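Local structure of type III effector XopAI (Xanthomonas citri, 6K93) at residues E213-G218 with S268-R273; V220-D225 with V262-N267; I240-R245 with G291-V296; F246-E251 with E283-F288. The protein is a type III effector with a mono-ADP-ribosyltransferase fold, which probably binds arginine-containing peptides and acts inside host plant cells. All blocks are in the same frame, centred on the assembly; numbering follows the deposited sequence.

Interaction 1 of 4, residues E213-G218 with S268-R273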
loop_
_atom_site.group_PDB
_atom_site.type_symbol
_atom_site.label_atom_id
_atom_site.label_comp_id
_atom_site.label_asym_id
_atom_site.label_seq_id
_atom_site.Cartn_x
_atom_site.Cartn_y
_atom_site.Cartn_z
ATOM N N GLU A 213 -12.471 -3.885 13.145
ATOM C CA GLU A 213 -12.833 -2.543 13.587
ATOM C C GLU A 213 -12.053 -1.452 12.862
ATOM O O GLU A 213 -12.448 -0.286 12.934
ATOM C CB GLU A 213 -12.660 -2.423 15.104
ATOM C CG GLU A 213 -11.288 -2.822 15.610
ATOM C CD GLU A 213 -11.246 -4.228 16.190
ATOM O OE1 GLU A 213 -11.817 -5.166 15.584
ATOM O OE2 GLU A 213 -10.623 -4.397 17.258
ATOM N N TYR A 214 -10.963 -1.797 12.162
ATOM C CA TYR A 214 -10.235 -0.841 11.349
ATOM C C TYR A 214 -10.831 -0.667 9.959
ATOM O O TYR A 214 -10.414 0.244 9.242
ATOM C CB TYR A 214 -8.748 -1.254 11.230
ATOM C CG TYR A 214 -8.004 -0.949 12.505
ATOM C CD1 TYR A 214 -8.101 -1.799 13.604
ATOM C CD2 TYR A 214 -7.240 0.206 12.636
ATOM C CE1 TYR A 214 -7.444 -1.511 14.793
ATOM C CE2 TYR A 214 -6.594 0.496 13.819
ATOM C CZ TYR A 214 -6.695 -0.358 14.886
ATOM O OH TYR A 214 -6.043 -0.047 16.062
ATOM N N SER A 215 -11.816 -1.474 9.576
ATOM C CA SER A 215 -12.488 -1.274 8.296
ATOM C C SER A 215 -13.358 -0.033 8.347
ATOM O O SER A 215 -14.025 0.235 9.351
ATOM C CB SER A 215 -13.361 -2.481 7.949
ATOM O OG SER A 215 -12.584 -3.616 7.674
ATOM N N TYR A 216 -13.385 0.692 7.242
ATOM C CA TYR A 216 -14.235 1.863 7.088
ATOM C C TYR A 216 -15.406 1.523 6.182
ATOM O O TYR A 216 -15.206 1.034 5.062
ATOM C CB TYR A 216 -13.461 3.034 6.489
ATOM C CG TYR A 216 -14.310 4.280 6.469
ATOM C CD1 TYR A 216 -14.710 4.884 7.647
ATOM C CD2 TYR A 216 -14.737 4.826 5.272
ATOM C CE1 TYR A 216 -15.486 6.006 7.627
ATOM C CE2 TYR A 216 -15.525 5.958 5.242
ATOM C CZ TYR A 216 -15.892 6.538 6.431
ATOM O OH TYR A 216 -16.700 7.650 6.418
ATOM N N GLN A 217 -16.624 1.780 6.663
ATOM C CA GLN A 217 -17.829 1.634 5.870
ATOM C C GLN A 217 -18.334 3.033 5.551
ATOM O O GLN A 217 -18.837 3.740 6.429
ATOM C CB GLN A 217 -18.892 0.828 6.599
ATOM C CG GLN A 217 -18.511 -0.615 6.745
ATOM C CD GLN A 217 -17.774 -0.848 8.029
ATOM O OE1 GLN A 217 -18.124 -0.293 9.068
ATOM N NE2 GLN A 217 -16.730 -1.661 7.969
ATOM N N GLY A 218 -18.205 3.428 4.302
ATOM C CA GLY A 218 -18.588 4.763 3.888
ATOM C C GLY A 218 -17.923 5.079 2.571
ATOM O O GLY A 218 -17.177 4.273 2.025
ATOM N N SER A 268 -16.472 2.075 0.477
ATOM C CA SER A 268 -15.633 1.113 1.167
ATOM C C SER A 268 -16.474 0.221 2.057
ATOM O O SER A 268 -17.428 0.682 2.695
ATOM C CB SER A 268 -14.597 1.844 2.020
ATOM O OG SER A 268 -13.832 0.958 2.792
ATOM N N THR A 269 -16.135 -1.060 2.064
ATOM C CA THR A 269 -16.646 -2.001 3.048
ATOM C C THR A 269 -15.576 -2.510 3.992
ATOM O O THR A 269 -15.850 -2.662 5.198
ATOM C CB THR A 269 -17.304 -3.200 2.359
ATOM O OG1 THR A 269 -16.424 -3.778 1.401
ATOM C CG2 THR A 269 -18.538 -2.751 1.690
ATOM N N THR A 270 -14.384 -2.824 3.452
ATOM C CA THR A 270 -13.274 -3.305 4.261
ATOM C C THR A 270 -12.001 -2.500 4.061
ATOM O O THR A 270 -10.944 -2.906 4.560
ATOM C CB THR A 270 -12.984 -4.781 3.971
ATOM O OG1 THR A 270 -12.443 -4.921 2.659
ATOM C CG2 THR A 270 -14.231 -5.624 4.120
ATOM N N GLY A 271 -12.043 -1.393 3.315
ATOM C CA GLY A 271 -10.885 -0.531 3.224
ATOM C C GLY A 271 -10.444 -0.151 4.624
ATOM O O GLY A 271 -11.270 0.176 5.478
ATOM N N LYS A 272 -9.144 -0.132 4.882
ATOM C CA LYS A 272 -8.671 -0.032 6.251
ATOM C C LYS A 272 -8.222 1.382 6.570
ATOM O O LYS A 272 -7.510 2.027 5.786
ATOM C CB LYS A 272 -7.509 -1.006 6.496
ATOM C CG LYS A 272 -7.937 -2.467 6.514
ATOM C CD LYS A 272 -8.777 -2.759 7.712
ATOM C CE LYS A 272 -9.083 -4.233 7.870
ATOM N NZ LYS A 272 -10.061 -4.706 6.855
ATOM N N ARG A 273 -8.629 1.847 7.746
ATOM C CA ARG A 273 -8.240 3.148 8.271
ATOM C C ARG A 273 -6.833 3.063 8.819
ATOM O O ARG A 273 -6.573 2.262 9.723
ATOM C CB ARG A 273 -9.201 3.559 9.378
ATOM C CG ARG A 273 -10.652 3.457 8.967
ATOM C CD ARG A 273 -11.564 3.665 10.164
ATOM N NE ARG A 273 -11.734 5.084 10.377
ATOM C CZ ARG A 273 -12.558 5.593 11.292
ATOM N NH1 ARG A 273 -13.280 4.787 12.068
ATOM N NH2 ARG A 273 -12.686 6.906 11.431
HETATM O O HOH W 1 -13.792 1.709 11.727
#
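S268 fills the tight end of this contact: its OG donates to the backbone O of Y216 at 2.7 Å. With OG anti to the backbone N (chi1 175°), the hydroxyl turns back to this carbonyl and takes a weak bond from G271 N. Backbone bonds frame it, G218 and S268 pairing in both directions while Y216 N reaches G271 O at 2.8 Å. R273 N meets Y214 O almost linearly (177° at the hydrogen). K272, bent at chi2 and chi4, curls its NZ onto S215 OG at 2.9 Å; the same amine donates to T270 O, and S215 OG is also bonded to E212. Toward solvent the fit is looser. Q217 NE2 lies 3.1 Å from T269 O, which sits close to the amide plane, and the Y216 ring passes obliquely by R273, CD1 standing 4.0 Å above one guanidinium face, planes 54° apart. A water joins E213 O, S215 O and R273 NH1, while R273 NE pairs with E251. A single bridge at S215-K272 and an antiparallel hydrogen-bonded pair at G218-S268, one residue out of step, tie the approach to strand 218-224 to the loop between strands 262-268 and 272-273 of the ADP-ribosyltransferase fold.

Interaction 2 of 4, residues V220-D225 with V262-N267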
loop_
_atom_site.group_PDB
_atom_site.type_symbol
_atom_site.label_atom_id
_atom_site.label_comp_id
_atom_site.label_asym_id
_atom_site.label_seq_id
_atom_site.Cartn_x
_atom_site.Cartn_y
_atom_site.Cartn_z
ATOM N N VAL A 220 -15.298 7.016 0.331
ATOM C CA VAL A 220 -13.971 7.590 0.510
ATOM C C VAL A 220 -13.539 8.264 -0.794
ATOM O O VAL A 220 -13.976 7.890 -1.884
ATOM C CB VAL A 220 -12.920 6.560 0.994
ATOM C CG1 VAL A 220 -13.289 6.040 2.385
ATOM C CG2 VAL A 220 -12.777 5.386 0.013
ATOM N N PHE A 221 -12.675 9.273 -0.663
ATOM C CA PHE A 221 -12.412 10.232 -1.722
ATOM C C PHE A 221 -10.948 10.189 -2.125
ATOM O O PHE A 221 -10.060 10.139 -1.269
ATOM C CB PHE A 221 -12.826 11.640 -1.236
ATOM C CG PHE A 221 -14.248 11.704 -0.769
ATOM C CD1 PHE A 221 -15.262 11.858 -1.672
ATOM C CD2 PHE A 221 -14.543 11.527 0.573
ATOM C CE1 PHE A 221 -16.587 11.859 -1.227
ATOM C CE2 PHE A 221 -15.864 11.542 1.014
ATOM C CZ PHE A 221 -16.849 11.691 0.102
ATOM N N THR A 222 -10.723 10.237 -3.433
ATOM C CA THR A 222 -9.394 10.212 -4.008
ATOM C C THR A 222 -9.306 11.192 -5.165
ATOM O O THR A 222 -10.254 11.369 -5.929
ATOM C CB THR A 222 -9.068 8.802 -4.551
ATOM O OG1 THR A 222 -9.266 7.830 -3.539
ATOM C CG2 THR A 222 -7.627 8.710 -5.085
ATOM N N GLY A 223 -8.132 11.787 -5.316
ATOM C CA GLY A 223 -7.809 12.547 -6.506
ATOM C C GLY A 223 -6.399 12.217 -6.949
ATOM O O GLY A 223 -5.502 12.203 -6.103
ATOM N N GLU A 224 -6.193 12.010 -8.260
ATOM C CA GLU A 224 -4.870 11.731 -8.809
ATOM C C GLU A 224 -4.760 12.404 -10.161
ATOM O O GLU A 224 -5.765 12.629 -10.828
ATOM C CB GLU A 224 -4.622 10.218 -8.960
ATOM C CG GLU A 224 -4.592 9.422 -7.682
ATOM C CD GLU A 224 -4.130 8.029 -7.884
ATOM O OE1 GLU A 224 -3.197 7.819 -8.699
ATOM O OE2 GLU A 224 -4.631 7.112 -7.190
ATOM N N ASP A 225 -3.540 12.684 -10.583
ATOM C CA ASP A 225 -3.353 13.289 -11.907
ATOM C C ASP A 225 -2.963 12.203 -12.909
ATOM O O ASP A 225 -1.820 12.094 -13.351
ATOM C CB ASP A 225 -2.313 14.393 -11.889
ATOM C CG ASP A 225 -2.848 15.707 -11.387
ATOM O OD1 ASP A 225 -4.071 16.067 -11.607
ATOM O OD2 ASP A 225 -2.050 16.413 -10.790
ATOM N N VAL A 262 -8.362 13.415 -12.160
ATOM C CA VAL A 262 -9.233 12.272 -11.953
ATOM C C VAL A 262 -9.636 12.267 -10.486
ATOM O O VAL A 262 -8.785 12.404 -9.601
ATOM C CB VAL A 262 -8.547 10.948 -12.306
ATOM C CG1 VAL A 262 -9.514 9.787 -12.120
ATOM C CG2 VAL A 262 -8.066 10.973 -13.747
ATOM N N GLU A 263 -10.916 12.133 -10.231
ATOM C CA GLU A 263 -11.420 11.988 -8.873
ATOM C C GLU A 263 -12.178 10.682 -8.763
ATOM O O GLU A 263 -12.737 10.193 -9.745
ATOM C CB GLU A 263 -12.350 13.121 -8.461
ATOM C CG GLU A 263 -11.626 14.436 -8.305
ATOM C CD GLU A 263 -12.555 15.613 -8.045
ATOM O OE1 GLU A 263 -13.803 15.447 -8.043
ATOM O OE2 GLU A 263 -12.025 16.724 -7.822
ATOM N N TRP A 264 -12.220 10.133 -7.550
ATOM C CA TRP A 264 -13.043 8.976 -7.279
ATOM C C TRP A 264 -13.900 9.206 -6.043
ATOM O O TRP A 264 -13.459 9.825 -5.077
ATOM C CB TRP A 264 -12.243 7.723 -6.969
ATOM C CG TRP A 264 -11.379 7.047 -7.956
ATOM C CD1 TRP A 264 -11.594 5.803 -8.447
ATOM C CD2 TRP A 264 -10.091 7.462 -8.449
ATOM N NE1 TRP A 264 -10.544 5.415 -9.248
ATOM C CE2 TRP A 264 -9.612 6.416 -9.269
ATOM C CE3 TRP A 264 -9.304 8.606 -8.291
ATOM C CZ2 TRP A 264 -8.379 6.477 -9.929
ATOM C CZ3 TRP A 264 -8.090 8.679 -8.967
ATOM C CH2 TRP A 264 -7.637 7.620 -9.764
ATOM N N GLU A 265 -15.093 8.624 -6.058
ATOM C CA GLU A 265 -15.899 8.392 -4.869
ATOM C C GLU A 265 -16.071 6.892 -4.773
ATOM O O GLU A 265 -16.721 6.304 -5.638
ATOM C CB GLU A 265 -17.266 9.070 -4.939
ATOM C CG GLU A 265 -17.214 10.570 -4.912
ATOM C CD GLU A 265 -18.612 11.224 -4.666
ATOM O OE1 GLU A 265 -18.719 12.385 -4.985
ATOM O OE2 GLU A 265 -19.500 10.520 -4.195
ATOM N N SER A 266 -15.443 6.263 -3.789
ATOM C CA SER A 266 -15.456 4.810 -3.651
ATOM C C SER A 266 -16.155 4.395 -2.365
ATOM O O SER A 266 -15.794 4.848 -1.266
ATOM C CB SER A 266 -14.049 4.221 -3.637
ATOM O OG SER A 266 -13.249 4.657 -4.732
ATOM N N ASN A 267 -17.129 3.504 -2.496
ATOM C CA ASN A 267 -17.788 2.972 -1.316
ATOM C C ASN A 267 -16.943 1.863 -0.737
ATOM O O ASN A 267 -16.715 0.847 -1.388
ATOM C CB ASN A 267 -19.188 2.479 -1.659
ATOM C CG ASN A 267 -20.112 3.612 -1.989
ATOM O OD1 ASN A 267 -20.349 4.488 -1.161
ATOM N ND2 ASN A 267 -20.601 3.633 -3.215
HETATM O O HOH W 2 -11.880 6.735 -3.536
#
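T222 OG1 is gripped from two directions: a water donates to it at 2.8 Å, and it is hydrogen-bonded to the backbone O of A248. The same water donates to V220 O and lies 2.8 Å from S266 OG, which is also held by Q312, and so bridges both strands on the face carrying V220, T222, W264 and S266. The backbones run antiparallel, short axes 165° apart, with paired bonds at V220-S266, T222-W264 and E224-V262. With CG2 of T222 opposite the backbone N (chi1 -54° for OG1), the methyl touches W264 CE3 at 3.6 Å. E224 lays its CB at the indole edge, 3.8 Å from W264 CZ3; its carboxylate continues past the ring, planes 35° apart, to a salt bridge with R245. V262 CG1, from the same strand as W264, stands 3.6 Å above one indole face, displaced toward the rim. On the reverse face F221 and E265 run side by side, F221 CE1 4.0 Å from E265 CG, and the acid continues to K309. Strand 218-224 is one of the two outermost in the five-stranded sheet, and 262-268 separates it from 308-315; W264 meets F247 and Y235 edge to face and touches W230 of helix 228-234.

Interaction 3 of 4, residues I240-R245 with G291-V296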
loop_
_atom_site.group_PDB
_atom_site.type_symbol
_atom_site.label_atom_id
_atom_site.label_comp_id
_atom_site.label_asym_id
_atom_site.label_seq_id
_atom_site.Cartn_x
_atom_site.Cartn_y
_atom_site.Cartn_z
ATOM N N ILE A 240 -16.417 -4.544 -13.385
ATOM C CA ILE A 240 -15.653 -4.718 -12.154
ATOM C C ILE A 240 -14.184 -4.468 -12.456
ATOM O O ILE A 240 -13.604 -5.078 -13.372
ATOM C CB ILE A 240 -15.851 -6.130 -11.564
ATOM C CG1 ILE A 240 -17.319 -6.320 -11.209
ATOM C CG2 ILE A 240 -14.937 -6.316 -10.352
ATOM C CD1 ILE A 240 -17.683 -7.745 -10.881
ATOM N N THR A 241 -13.575 -3.577 -11.679
ATOM C CA THR A 241 -12.143 -3.342 -11.697
ATOM C C THR A 241 -11.512 -4.156 -10.584
ATOM O O THR A 241 -11.860 -3.990 -9.412
ATOM C CB THR A 241 -11.846 -1.854 -11.506
ATOM O OG1 THR A 241 -12.281 -1.125 -12.650
ATOM C CG2 THR A 241 -10.344 -1.613 -11.237
ATOM N N THR A 242 -10.577 -5.029 -10.951
ATOM C CA THR A 242 -9.696 -5.665 -9.980
ATOM C C THR A 242 -8.440 -4.807 -9.930
ATOM O O THR A 242 -7.625 -4.828 -10.847
ATOM C CB THR A 242 -9.388 -7.107 -10.365
ATOM O OG1 THR A 242 -10.600 -7.880 -10.356
ATOM C CG2 THR A 242 -8.418 -7.714 -9.359
ATOM N N ASP A 243 -8.328 -3.992 -8.893
ATOM C CA ASP A 243 -7.274 -2.997 -8.792
ATOM C C ASP A 243 -5.957 -3.681 -8.446
ATOM O O ASP A 243 -5.893 -4.480 -7.506
ATOM C CB ASP A 243 -7.650 -1.959 -7.727
ATOM C CG ASP A 243 -6.886 -0.644 -7.885
ATOM O OD1 ASP A 243 -5.848 -0.617 -8.577
ATOM O OD2 ASP A 243 -7.366 0.352 -7.332
ATOM N N ARG A 244 -4.930 -3.426 -9.243
ATOM C CA ARG A 244 -3.601 -3.955 -8.954
ATOM C C ARG A 244 -2.733 -2.967 -8.193
ATOM O O ARG A 244 -1.584 -3.293 -7.864
ATOM C CB ARG A 244 -2.925 -4.412 -10.256
ATOM C CG ARG A 244 -3.781 -5.464 -10.968
ATOM C CD ARG A 244 -3.143 -6.103 -12.190
ATOM N NE ARG A 244 -1.786 -6.554 -11.964
ATOM C CZ ARG A 244 -1.239 -7.612 -12.558
ATOM N NH1 ARG A 244 -1.952 -8.355 -13.402
ATOM N NH2 ARG A 244 0.023 -7.931 -12.296
ATOM N N ARG A 245 -3.259 -1.778 -7.917
ATOM C CA ARG A 245 -2.555 -0.754 -7.163
ATOM C C ARG A 245 -2.892 -0.813 -5.683
ATOM O O ARG A 245 -3.931 -1.347 -5.272
ATOM C CB ARG A 245 -2.887 0.652 -7.711
ATOM C CG ARG A 245 -2.561 0.767 -9.193
ATOM C CD ARG A 245 -2.187 2.251 -9.617
ATOM N NE ARG A 245 -3.167 3.108 -9.143
ATOM C CZ ARG A 245 -3.088 4.349 -8.628
ATOM N NH1 ARG A 245 -1.979 5.116 -8.519
ATOM N NH2 ARG A 245 -4.197 4.868 -8.211
ATOM N N GLY A 291 -5.658 -6.323 -5.515
ATOM C CA GLY A 291 -6.615 -7.390 -5.414
ATOM C C GLY A 291 -8.005 -6.952 -5.012
ATOM O O GLY A 291 -8.955 -7.733 -5.167
ATOM N N THR A 292 -8.147 -5.734 -4.496
ATOM C CA THR A 292 -9.456 -5.190 -4.185
ATOM C C THR A 292 -10.281 -5.101 -5.459
ATOM O O THR A 292 -9.767 -4.751 -6.530
ATOM C CB THR A 292 -9.298 -3.814 -3.541
ATOM O OG1 THR A 292 -8.573 -3.945 -2.310
ATOM C CG2 THR A 292 -10.660 -3.210 -3.231
ATOM N N ARG A 293 -11.559 -5.449 -5.338
ATOM C CA ARG A 293 -12.498 -5.423 -6.449
ATOM C C ARG A 293 -13.510 -4.314 -6.245
ATOM O O ARG A 293 -14.073 -4.162 -5.152
ATOM C CB ARG A 293 -13.214 -6.779 -6.584
ATOM C CG ARG A 293 -12.271 -7.858 -7.065
ATOM C CD ARG A 293 -12.660 -9.237 -6.597
ATOM N NE ARG A 293 -14.053 -9.566 -6.885
ATOM C CZ ARG A 293 -14.543 -9.859 -8.090
ATOM N NH1 ARG A 293 -13.758 -9.859 -9.171
ATOM N NH2 ARG A 293 -15.822 -10.149 -8.204
ATOM N N PHE A 294 -13.739 -3.539 -7.298
ATOM C CA PHE A 294 -14.717 -2.456 -7.262
ATOM C C PHE A 294 -15.691 -2.602 -8.415
ATOM O O PHE A 294 -15.272 -2.714 -9.573
ATOM C CB PHE A 294 -14.048 -1.072 -7.382
ATOM C CG PHE A 294 -13.159 -0.694 -6.231
ATOM C CD1 PHE A 294 -13.681 -0.164 -5.067
ATOM C CD2 PHE A 294 -11.783 -0.783 -6.368
ATOM C CE1 PHE A 294 -12.841 0.229 -4.037
ATOM C CE2 PHE A 294 -10.941 -0.407 -5.342
ATOM C CZ PHE A 294 -11.489 0.104 -4.182
ATOM N N GLN A 295 -16.984 -2.545 -8.111
ATOM C CA GLN A 295 -17.993 -2.371 -9.142
ATOM C C GLN A 295 -18.031 -0.897 -9.543
ATOM O O GLN A 295 -18.368 -0.031 -8.726
ATOM C CB GLN A 295 -19.357 -2.812 -8.621
ATOM C CG GLN A 295 -20.483 -2.547 -9.580
ATOM C CD GLN A 295 -20.412 -3.454 -10.798
ATOM O OE1 GLN A 295 -20.266 -4.674 -10.671
ATOM N NE2 GLN A 295 -20.483 -2.856 -11.985
ATOM N N VAL A 296 -17.681 -0.599 -10.792
ATOM C CA VAL A 296 -17.716 0.781 -11.271
ATOM C C VAL A 296 -19.131 1.093 -11.726
ATOM O O VAL A 296 -19.640 0.465 -12.658
ATOM C CB VAL A 296 -16.708 1.023 -12.402
ATOM C CG1 VAL A 296 -16.801 2.465 -12.888
ATOM C CG2 VAL A 296 -15.302 0.751 -11.905
HETATM O O HOH W 3 -10.754 -10.433 -9.511
#
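I240-T242 and R293-Q295 pair antiparallel, their short axes 4.6 Å apart and 153° between directions, with T241 and F294 exchanging both backbone bonds. Backbone bonding continues through D243 N to T292 O and G291 N to D243 O, the latter 2.7 Å long and nearly in line with the carbonyl. On one face I240 spans two partners: its CG2 stands 3.8 Å above a guanidinium face of R293, displaced to the rim, while CG1 packs against Q295 OE1 at 3.4 Å, the two side chains crossing at about a right angle. The bend of R293 at chi3 (52°) swings its head back beside T242; a water 2.7 Å from T242 OG1 also accepts from R293 NH1, and R293 NE is bonded to the backbone O of A316. The other face is buried. T241 OG1 meets V296 CG2 at 3.6 Å and is bonded to R234 O, whereas the F294 ring lies obliquely to D243 and meets F288 edge to face. D243 OD1 accepts R245 N at 2.9 Å from above the carboxylate plane, closing an Asx turn. This is an antiparallel edge pairing, with 240-242 an outermost strand of the five-stranded sheet in the mono-ADP-ribosyltransferase fold.

Interaction 4 of 4, residues F246-E251 with E283-F288; sequences FFAASE and EQEVLF
Hydrogen bonds between backbones set the register: F247 pairs with F288 and A249 with V286 in both directions, and E251 N continues the series to Q284 O at 2.9 Å. The bond from V286 N meets A249 O from 40° above the carbonyl plane. Among the side chains, Q284 NE2 donates to E251 OE1 at 2.9 Å, keeping the acceptor near its own amide plane but coming from above the carboxylate, and the two flat groups stand 86° apart. The other oxygen, E251 OE2, pairs with R273 and takes a water that also donates to E285 O. This double engagement restrains the rotation of the carboxylate. A second water donates to S250 OG and accepts from Q284 N. These are two of the three strands of the antiparallel sheet, 285-288 central and 247-250 at the edge, and E283-Q284-E285 fits the E-x-E pattern of arginine-specific ADP-ribosyltransferases. Apolar contacts divide between the faces. On that of F247, A249, V286 and F288, the two phenyl groups lie side by side; F288 CD1 sits at the edge of the F247 ring, 3.7 Å from F247 CD2. V286 CG2 packs 3.6 Å from E251 CG, the two side chains crossing at about a right angle. On the reverse, L287 CD1 tucks 4.0 Å from A248 CB, and E285, extended from a CG anti to its backbone N (chi1 -178°), brings OE2, which is also bonded to W174 NE1, to 3.3 Å from A248 CB.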
loop_
_atom_site.group_PDB
_atom_site.type_symbol
_atom_site.label_atom_id
_atom_site.label_comp_id
_atom_site.label_asym_id
_atom_site.label_seq_id
_atom_site.Cartn_x
_atom_site.Cartn_y
_atom_site.Cartn_z
ATOM N N PHE A 246 -1.991 -0.241 -4.882
ATOM C CA PHE A 246 -2.319 0.255 -3.549
ATOM C C PHE A 246 -3.104 1.542 -3.744
ATOM O O PHE A 246 -2.549 2.585 -4.091
ATOM C CB PHE A 246 -1.068 0.482 -2.719
ATOM C CG PHE A 246 -0.366 -0.787 -2.386
ATOM C CD1 PHE A 246 0.518 -1.330 -3.275
ATOM C CD2 PHE A 246 -0.617 -1.453 -1.194
ATOM C CE1 PHE A 246 1.159 -2.528 -3.000
ATOM C CE2 PHE A 246 0.002 -2.640 -0.930
ATOM C CZ PHE A 246 0.896 -3.173 -1.836
ATOM N N PHE A 247 -4.409 1.473 -3.542
ATOM C CA PHE A 247 -5.301 2.584 -3.842
ATOM C C PHE A 247 -5.653 3.320 -2.556
ATOM O O PHE A 247 -6.224 2.732 -1.626
ATOM C CB PHE A 247 -6.578 2.078 -4.495
ATOM C CG PHE A 247 -7.537 3.168 -4.897
ATOM C CD1 PHE A 247 -7.171 4.128 -5.842
ATOM C CD2 PHE A 247 -8.804 3.212 -4.349
ATOM C CE1 PHE A 247 -8.080 5.117 -6.216
ATOM C CE2 PHE A 247 -9.694 4.200 -4.725
ATOM C CZ PHE A 247 -9.339 5.144 -5.653
ATOM N N ALA A 248 -5.247 4.571 -2.472
ATOM C CA ALA A 248 -5.470 5.376 -1.283
ATOM C C ALA A 248 -6.629 6.338 -1.464
ATOM O O ALA A 248 -6.911 6.836 -2.558
ATOM C CB ALA A 248 -4.221 6.170 -0.915
ATOM N N ALA A 249 -7.304 6.592 -0.356
ATOM C CA ALA A 249 -8.427 7.509 -0.308
ATOM C C ALA A 249 -8.469 8.178 1.052
ATOM O O ALA A 249 -7.730 7.834 1.955
ATOM C CB ALA A 249 -9.737 6.767 -0.597
ATOM N N SER A 250 -9.357 9.152 1.194
ATOM C CA SER A 250 -9.551 9.884 2.437
ATOM C C SER A 250 -11.005 9.753 2.887
ATOM O O SER A 250 -11.925 9.789 2.068
ATOM C CB SER A 250 -9.160 11.343 2.238
ATOM O OG SER A 250 -9.462 12.132 3.363
ATOM N N GLU A 251 -11.188 9.592 4.209
ATOM C CA GLU A 251 -12.532 9.580 4.776
ATOM C C GLU A 251 -13.200 10.933 4.616
ATOM O O GLU A 251 -14.433 11.025 4.573
ATOM C CB GLU A 251 -12.476 9.217 6.243
ATOM C CG GLU A 251 -11.935 7.849 6.523
ATOM C CD GLU A 251 -11.784 7.569 8.015
ATOM O OE1 GLU A 251 -12.470 8.217 8.805
ATOM O OE2 GLU A 251 -10.979 6.696 8.347
ATOM N N GLU A 283 -4.414 13.405 8.880
ATOM C CA GLU A 283 -5.103 12.791 7.759
ATOM C C GLU A 283 -5.998 11.653 8.267
ATOM O O GLU A 283 -5.849 11.151 9.389
ATOM C CB GLU A 283 -4.106 12.248 6.713
ATOM C CG GLU A 283 -3.263 13.320 5.971
ATOM C CD GLU A 283 -2.452 12.781 4.778
ATOM O OE1 GLU A 283 -2.437 11.550 4.520
ATOM O OE2 GLU A 283 -1.803 13.601 4.087
ATOM N N GLN A 284 -6.942 11.253 7.414
ATOM C CA GLN A 284 -7.856 10.125 7.655
ATOM C C GLN A 284 -7.819 9.215 6.419
ATOM O O GLN A 284 -8.789 9.068 5.665
ATOM C CB GLN A 284 -9.285 10.607 7.968
ATOM C CG GLN A 284 -9.353 11.312 9.324
ATOM C CD GLN A 284 -10.747 11.827 9.653
ATOM O OE1 GLN A 284 -10.922 13.008 9.891
ATOM N NE2 GLN A 284 -11.729 10.930 9.691
ATOM N N GLU A 285 -6.655 8.583 6.209
ATOM C CA GLU A 285 -6.410 7.774 5.027
ATOM C C GLU A 285 -7.013 6.394 5.178
ATOM O O GLU A 285 -6.938 5.776 6.241
ATOM C CB GLU A 285 -4.913 7.678 4.753
ATOM C CG GLU A 285 -4.578 6.890 3.514
ATOM C CD GLU A 285 -3.110 7.004 3.112
ATOM O OE1 GLU A 285 -2.299 7.558 3.876
ATOM O OE2 GLU A 285 -2.787 6.529 2.013
ATOM N N VAL A 286 -7.587 5.913 4.083
ATOM C CA VAL A 286 -8.079 4.549 3.927
ATOM C C VAL A 286 -7.311 3.940 2.762
ATOM O O VAL A 286 -7.179 4.578 1.718
ATOM C CB VAL A 286 -9.594 4.503 3.651
ATOM C CG1 VAL A 286 -10.072 3.136 3.273
ATOM C CG2 VAL A 286 -10.345 5.026 4.898
ATOM N N LEU A 287 -6.772 2.737 2.944
ATOM C CA LEU A 287 -5.884 2.129 1.961
ATOM C C LEU A 287 -6.428 0.773 1.569
ATOM O O LEU A 287 -6.756 -0.045 2.439
ATOM C CB LEU A 287 -4.473 2.017 2.514
ATOM C CG LEU A 287 -3.458 1.531 1.500
ATOM C CD1 LEU A 287 -3.317 2.464 0.326
ATOM C CD2 LEU A 287 -2.119 1.329 2.172
ATOM N N PHE A 288 -6.547 0.557 0.269
ATOM C CA PHE A 288 -6.964 -0.733 -0.280
ATOM C C PHE A 288 -5.779 -1.453 -0.907
ATOM O O PHE A 288 -4.980 -0.818 -1.614
ATOM C CB PHE A 288 -8.048 -0.569 -1.357
ATOM C CG PHE A 288 -9.293 0.175 -0.929
ATOM C CD1 PHE A 288 -9.361 1.537 -1.075
ATOM C CD2 PHE A 288 -10.405 -0.518 -0.489
ATOM C CE1 PHE A 288 -10.523 2.224 -0.750
ATOM C CE2 PHE A 288 -11.555 0.170 -0.160
ATOM C CZ PHE A 288 -11.607 1.523 -0.298
HETATM O O HOH W 4 -7.525 12.879 5.078
HETATM O O HOH W 5 -8.116 6.749 8.571
#

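The first segments of interactions 1 to 4 follow one another along the chain, but their partners return as 268-273, 262-267, 291-296 and 283-288. Interaction 2 is therefore nested within 1 and interaction 4 within 3, while the other pairings cross. Interactions 2 and 3 lie toward opposite edges of the five-stranded sheet, centres about 13 Å apart, and are joined by the E224-R245 salt bridge. Interactions 1 and 4 share the three-stranded sheet, at about 10 Å between centres, and R273-E251 links them. Interaction 4 also contacts 2 through S250-F221 and 3 through F288-F294. Both sheets of the ADP-ribosyltransferase fold are thus built from alternating stretches of chain and touch through these side chains and backbone bonds.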